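Local coordinates for protein acetyltransferase, GNAT family (Streptococcus agalactiae 2603V/R, PDB 2PC1) that probably transfers an acyl group, most likely acetyl from acetyl-coenzyme A, to an acceptor that is not specified, at residues Ile30-Leu35 / Gly80-Tyr85; Asp56-Arg61 / Phe114-Ile119. All blocks are in the same frame, centred on the assembly; numbering follows the deposited sequence. Where two conformers were deposited one is given.

Contact 1 (Ile30-Leu35 / Gly80-Tyr85)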
loop_
_atom_site.group_PDB
_atom_site.type_symbol
_atom_site.label_atom_id
_atom_site.label_comp_id
_atom_site.label_asym_id
_atom_site.label_seq_id
_atom_site.Cartn_x
_atom_site.Cartn_y
_atom_site.Cartn_z
ATOM N N ILE A 30 -11.844 -11.139 6.331
ATOM C CA ILE A 30 -12.320 -10.451 5.160
ATOM C C ILE A 30 -13.306 -9.308 5.486
ATOM O O ILE A 30 -13.170 -8.217 4.929
ATOM C CB ILE A 30 -12.910 -11.453 4.097
ATOM C CG1 ILE A 30 -13.398 -10.719 2.848
ATOM C CG2 ILE A 30 -14.075 -12.282 4.654
ATOM C CD1 ILE A 30 -12.306 -10.017 2.089
ATOM N N ASP A 31 -14.257 -9.513 6.394
ATOM C CA ASP A 31 -15.238 -8.467 6.665
ATOM C C ASP A 31 -14.604 -7.295 7.372
ATOM O O ASP A 31 -14.929 -6.138 7.081
ATOM C CB ASP A 31 -16.412 -9.006 7.483
ATOM C CG ASP A 31 -17.262 -9.983 6.710
ATOM O OD1 ASP A 31 -17.243 -9.952 5.470
ATOM O OD2 ASP A 31 -17.930 -10.809 7.356
ATOM N N GLN A 32 -13.699 -7.543 8.309
ATOM C CA GLN A 32 -12.998 -6.504 8.986
ATOM C C GLN A 32 -12.178 -5.687 7.995
ATOM O O GLN A 32 -12.082 -4.482 8.105
ATOM C CB GLN A 32 -12.073 -7.059 10.073
ATOM C CG GLN A 32 -12.753 -7.645 11.270
ATOM C CD GLN A 32 -11.768 -8.479 12.064
ATOM O OE1 GLN A 32 -10.943 -7.955 12.808
ATOM N NE2 GLN A 32 -11.817 -9.786 11.864
ATOM N N ILE A 33 -11.506 -6.358 7.062
ATOM C CA ILE A 33 -10.723 -5.646 6.069
ATOM C C ILE A 33 -11.667 -4.801 5.221
ATOM O O ILE A 33 -11.364 -3.664 4.923
ATOM C CB ILE A 33 -9.892 -6.624 5.212
ATOM C CG1 ILE A 33 -8.835 -7.321 6.088
ATOM C CG2 ILE A 33 -9.263 -5.892 4.026
ATOM C CD1 ILE A 33 -8.211 -8.545 5.450
HETATM N N MSE A 34 -12.815 -5.354 4.849
HETATM C CA MSE A 34 -13.705 -4.597 3.974
HETATM C C MSE A 34 -14.253 -3.371 4.670
HETATM O O MSE A 34 -14.466 -2.333 4.032
HETATM C CB MSE A 34 -14.828 -5.475 3.444
HETATM C CG MSE A 34 -14.414 -6.487 2.371
HETATM SE SE MSE A 34 -13.103 -5.872 1.094
HETATM C CE MSE A 34 -13.724 -4.794 0.345
ATOM N N LEU A 35 -14.498 -3.469 5.970
ATOM C CA LEU A 35 -14.928 -2.281 6.728
ATOM C C LEU A 35 -13.878 -1.208 6.628
ATOM O O LEU A 35 -14.194 -0.026 6.401
ATOM C CB LEU A 35 -15.182 -2.626 8.202
ATOM C CG LEU A 35 -16.425 -3.460 8.455
ATOM C CD1 LEU A 35 -16.406 -4.135 9.839
ATOM C CD2 LEU A 35 -17.697 -2.624 8.290
ATOM N N GLY A 80 -5.292 -4.892 19.643
ATOM C CA GLY A 80 -6.200 -6.006 19.365
ATOM C C GLY A 80 -7.185 -5.802 18.218
ATOM O O GLY A 80 -8.038 -6.652 17.983
HETATM N N MSE A 81 -7.052 -4.690 17.497
HETATM C CA MSE A 81 -7.984 -4.316 16.434
HETATM C C MSE A 81 -7.272 -4.286 15.086
HETATM O O MSE A 81 -6.146 -3.833 14.996
HETATM C CB MSE A 81 -8.572 -2.936 16.731
HETATM C CG MSE A 81 -8.915 -2.717 18.204
HETATM SE SE MSE A 81 -10.781 -2.307 18.529
HETATM C CE MSE A 81 -11.495 -3.735 17.575
ATOM N N LEU A 82 -7.955 -4.747 14.041
ATOM C CA LEU A 82 -7.408 -4.702 12.688
ATOM C C LEU A 82 -7.448 -3.263 12.220
ATOM O O LEU A 82 -8.527 -2.718 11.974
ATOM C CB LEU A 82 -8.195 -5.642 11.747
ATOM C CG LEU A 82 -7.417 -6.087 10.498
ATOM C CD1 LEU A 82 -7.948 -7.435 9.955
ATOM C CD2 LEU A 82 -7.455 -5.001 9.440
ATOM N N ALA A 83 -6.271 -2.642 12.109
ATOM C CA ALA A 83 -6.136 -1.220 11.885
ATOM C C ALA A 83 -5.642 -0.816 10.495
ATOM O O ALA A 83 -5.855 0.308 10.041
ATOM C CB ALA A 83 -5.203 -0.656 12.920
ATOM N N THR A 84 -4.880 -1.684 9.838
ATOM C CA THR A 84 -4.273 -1.361 8.567
ATOM C C THR A 84 -4.290 -2.609 7.692
ATOM O O THR A 84 -4.297 -3.725 8.174
ATOM C CB THR A 84 -2.819 -0.897 8.709
ATOM O OG1 THR A 84 -2.027 -1.944 9.297
ATOM C CG2 THR A 84 -2.693 0.350 9.588
ATOM N N TYR A 85 -4.215 -2.367 6.399
ATOM C CA TYR A 85 -4.165 -3.402 5.372
ATOM C C TYR A 85 -3.254 -2.971 4.259
ATOM O O TYR A 85 -3.233 -1.778 3.906
ATOM C CB TYR A 85 -5.569 -3.633 4.799
ATOM C CG TYR A 85 -5.571 -4.660 3.693
ATOM C CD1 TYR A 85 -5.662 -5.983 4.003
ATOM C CD2 TYR A 85 -5.469 -4.299 2.354
ATOM C CE1 TYR A 85 -5.656 -6.945 3.011
ATOM C CE2 TYR A 85 -5.457 -5.248 1.358
ATOM C CZ TYR A 85 -5.528 -6.556 1.696
ATOM O OH TYR A 85 -5.522 -7.552 0.721
HETATM O O HOH W 1 -10.700 -5.708 14.186
#
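Helix 30-46 packs on the central sheet of the GNAT fold, and its first turns meet strand 81-91 here. Ile33 carries the contact: its CG2 lies over one face of the Tyr85 ring. This CG2 is 4.0 Å from the centroid of the Tyr85 ring, 25° off the normal, a CH-pi contact offset toward the rim. The nearest ring atom is CD1, with Ile33 CG2 to Tyr85 CD1 at 3.6 Å. Ile33 CD1 reaches the CD1-CE1 rim from the same side, 3.9 Å from Tyr85 CE1. With CG2 anti to the backbone N (CG1 at chi1 -66°), both branches of Ile33 can touch the ring. Ile33 CG1 also meets Leu82, at 4.0 Å from Leu82 CD1.

Gln32 lies nearer the solvent. Its OE1 passes Leu82 CB at 3.7 Å. A water bridges the two segments there: it donates to Gln32 OE1 at 2.6 Å and accepts from Leu82 N at 2.9 Å. No direct hydrogen bond joins the two segments; the axes of helix 30-35 and strand 81-85 approach to 8.9 Å at 60°.

The hydroxyl of Tyr85 is hydrogen-bonded to Asp67 of helix 61-70. Ile33 also touches Ile64 of that helix. Leu82 and Tyr85 both rest on Val75 of strand 73-78, and Ala83 and Thr84 form a classic beta bulge opposite Gly76.

Contact 2 (Asp56-Arg61 / Phe114-Ile119); sequences DGYPNR and FHRIAI. With SO4 (sulfate ion), chain B.
In GNAT folds the central strand, here 111-119, is characteristically irregular, and at Arg116 it turns a corner that faces the loop before helix 61-70. A sulfate, probably from the crystallisation liquor, lies near the break, consistent with an anion-binding pocket. Tyr58 and Arg116 meet beside the sulfate. Arg116 NH1 donates to Tyr58 OH at 2.9 Å, with an N-H...O angle of 155°. The hydroxyl lies in the guanidinium plane, and NH1 lies at the edge of the ring, in its plane. The two planes are 81° apart. Tyr58 OH accepts this bond and donates one of 2.7 Å to sulfate O3. The backbone Arg116 N gives a second bond, to sulfate O1 at 2.9 Å. Gln51 and Trp52 also bind the sulfate.

The arginine chain bends at chi3 (-72°), which turns the guanidinium back to the hydroxyl. Arg116 CD lies 3.9 Å from Pro59 CB, which sits over the centre of the Tyr58 ring; Pro59 is cis.

Tyr58 N donates to Asp56 OD1 at 2.9 Å, closing an Asx turn, and Asn60 ND2 bonds to Asp56 O at 3.1 Å. Asn60 is the N-cap of helix 61-70.

Arg116 NE makes a salt bridge with Asp67 OD2 of that helix, which also holds Tyr85 OH. Arg41 of helix 30-46 bonds to Pro59 O, while His115 and Arg116 pack on Ile89 and Ala87 of strand 81-91.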
loop_
_atom_site.group_PDB
_atom_site.type_symbol
_atom_site.label_atom_id
_atom_site.label_comp_id
_atom_site.label_asym_id
_atom_site.label_seq_id
_atom_site.Cartn_x
_atom_site.Cartn_y
_atom_site.Cartn_z
ATOM N N ASP A 56 -16.381 -0.302 -10.973
ATOM C CA ASP A 56 -15.920 -1.661 -10.678
ATOM C C ASP A 56 -15.795 -1.982 -9.182
ATOM O O ASP A 56 -15.569 -3.142 -8.824
ATOM C CB ASP A 56 -14.575 -1.933 -11.373
ATOM C CG ASP A 56 -13.449 -1.056 -10.856
ATOM O OD1 ASP A 56 -13.648 -0.321 -9.869
ATOM O OD2 ASP A 56 -12.353 -1.103 -11.444
ATOM N N GLY A 57 -15.875 -0.961 -8.322
ATOM C CA GLY A 57 -15.793 -1.155 -6.869
ATOM C C GLY A 57 -14.391 -1.441 -6.343
ATOM O O GLY A 57 -14.224 -1.745 -5.161
ATOM N N TYR A 58 -13.385 -1.359 -7.207
ATOM C CA TYR A 58 -12.026 -1.659 -6.807
ATOM C C TYR A 58 -11.575 -0.729 -5.680
ATOM O O TYR A 58 -11.785 0.470 -5.776
ATOM C CB TYR A 58 -11.058 -1.477 -7.979
ATOM C CG TYR A 58 -9.623 -1.603 -7.565
ATOM C CD1 TYR A 58 -9.017 -2.855 -7.505
ATOM C CD2 TYR A 58 -8.868 -0.488 -7.170
ATOM C CE1 TYR A 58 -7.728 -2.987 -7.097
ATOM C CE2 TYR A 58 -7.569 -0.608 -6.765
ATOM C CZ TYR A 58 -6.989 -1.871 -6.733
ATOM O OH TYR A 58 -5.697 -1.976 -6.341
ATOM N N PRO A 59 -10.952 -1.281 -4.624
ATOM C CA PRO A 59 -10.778 -2.696 -4.326
ATOM C C PRO A 59 -12.049 -3.254 -3.713
ATOM O O PRO A 59 -12.569 -2.692 -2.742
ATOM C CB PRO A 59 -9.627 -2.706 -3.320
ATOM C CG PRO A 59 -9.345 -1.307 -2.988
ATOM C CD PRO A 59 -10.307 -0.436 -3.606
ATOM N N ASN A 60 -12.564 -4.342 -4.268
ATOM C CA ASN A 60 -13.775 -4.946 -3.746
ATOM C C ASN A 60 -13.463 -6.246 -3.003
ATOM O O ASN A 60 -12.311 -6.637 -2.861
ATOM C CB ASN A 60 -14.801 -5.157 -4.857
ATOM C CG ASN A 60 -14.295 -6.029 -5.973
ATOM O OD1 ASN A 60 -13.577 -7.003 -5.748
ATOM N ND2 ASN A 60 -14.689 -5.685 -7.207
ATOM N N ARG A 61 -14.500 -6.912 -2.510
ATOM C CA ARG A 61 -14.330 -8.099 -1.690
ATOM C C ARG A 61 -13.533 -9.157 -2.452
ATOM O O ARG A 61 -12.672 -9.814 -1.902
ATOM C CB ARG A 61 -15.711 -8.628 -1.287
ATOM C CG ARG A 61 -15.746 -9.920 -0.473
ATOM C CD ARG A 61 -17.167 -10.195 0.031
ATOM N NE ARG A 61 -17.536 -9.196 1.033
ATOM C CZ ARG A 61 -17.453 -9.358 2.356
ATOM N NH1 ARG A 61 -17.050 -10.507 2.874
ATOM N NH2 ARG A 61 -17.774 -8.353 3.159
ATOM N N PHE A 114 3.778 -2.421 -2.915
ATOM C CA PHE A 114 2.648 -2.326 -2.014
ATOM C C PHE A 114 1.485 -1.729 -2.759
ATOM O O PHE A 114 1.646 -0.705 -3.397
ATOM C CB PHE A 114 2.945 -1.418 -0.802
ATOM C CG PHE A 114 4.082 -1.865 0.094
ATOM C CD1 PHE A 114 4.666 -3.116 0.037
ATOM C CD2 PHE A 114 4.597 -0.951 1.018
ATOM C CE1 PHE A 114 5.710 -3.447 0.887
ATOM C CE2 PHE A 114 5.637 -1.291 1.872
ATOM C CZ PHE A 114 6.190 -2.519 1.812
ATOM N N HIS A 115 0.313 -2.350 -2.642
ATOM C CA HIS A 115 -0.921 -1.861 -3.237
ATOM C C HIS A 115 -2.012 -1.875 -2.178
ATOM O O HIS A 115 -1.877 -2.528 -1.134
ATOM C CB HIS A 115 -1.404 -2.797 -4.356
ATOM C CG HIS A 115 -0.422 -3.036 -5.464
ATOM N ND1 HIS A 115 -0.279 -2.179 -6.524
ATOM C CD2 HIS A 115 0.393 -4.089 -5.713
ATOM C CE1 HIS A 115 0.607 -2.677 -7.370
ATOM N NE2 HIS A 115 1.038 -3.833 -6.896
ATOM N N ARG A 116 -3.109 -1.192 -2.462
ATOM C CA ARG A 116 -4.334 -1.325 -1.676
ATOM C C ARG A 116 -4.096 -1.010 -0.209
ATOM O O ARG A 116 -4.604 -1.682 0.691
ATOM C CB ARG A 116 -4.984 -2.693 -1.893
ATOM C CG ARG A 116 -5.520 -2.804 -3.297
ATOM C CD ARG A 116 -6.077 -4.174 -3.634
ATOM N NE ARG A 116 -5.065 -5.226 -3.789
ATOM C CZ ARG A 116 -4.286 -5.356 -4.852
ATOM N NH1 ARG A 116 -4.309 -4.458 -5.820
ATOM N NH2 ARG A 116 -3.452 -6.385 -4.929
ATOM N N ILE A 117 -3.310 0.021 0.050
ATOM C CA ILE A 117 -2.992 0.412 1.393
ATOM C C ILE A 117 -4.172 1.146 2.006
ATOM O O ILE A 117 -4.633 2.150 1.485
ATOM C CB ILE A 117 -1.742 1.300 1.436
ATOM C CG1 ILE A 117 -0.526 0.541 0.899
ATOM C CG2 ILE A 117 -1.472 1.763 2.880
ATOM C CD1 ILE A 117 0.650 1.421 0.593
ATOM N N ALA A 118 -4.655 0.650 3.132
ATOM C CA ALA A 118 -5.773 1.265 3.817
ATOM C C ALA A 118 -5.401 1.412 5.257
ATOM O O ALA A 118 -4.995 0.460 5.922
ATOM C CB ALA A 118 -7.008 0.438 3.670
ATOM N N ILE A 119 -5.517 2.630 5.747
ATOM C CA ILE A 119 -4.982 2.972 7.045
ATOM C C ILE A 119 -6.137 3.560 7.795
ATOM O O ILE A 119 -6.736 4.551 7.353
ATOM C CB ILE A 119 -3.866 4.017 6.970
ATOM C CG1 ILE A 119 -2.745 3.574 6.007
ATOM C CG2 ILE A 119 -3.338 4.290 8.377
ATOM C CD1 ILE A 119 -2.015 2.285 6.367
HETATM S S SO4 B . -4.043 1.059 -5.340
HETATM O O1 SO4 B . -4.706 0.456 -4.210
HETATM O O2 SO4 B . -2.669 1.371 -4.960
HETATM O O3 SO4 B . -4.045 0.186 -6.497
HETATM O O4 SO4 B . -4.740 2.306 -5.645
#

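After two short strands, 15-17 and 20-24, the chain enters helix 30-46, runs through the 56-61 loop into helix 61-70, then forms strands 73-78, 81-91 and 111-119. Contact 1 closes the span from Ile30-Leu35 to Gly80-Tyr85. Contact 2 opens inside that span, at Asp56-Arg61, and closes beyond it at Phe114-Ile119, so the two cross. They are joined directly. Asp31 OD1 and Arg61 NH1 form a salt bridge of 2.7 Å between the helix starts. Strands 81-91 and 111-119 are antiparallel neighbours, with a probable hydrogen bond from Ala118 N to Tyr85 O. Together the contacts tie helix 30-46 and the loop leading into helix 61-70 to neighbouring strands of one sheet.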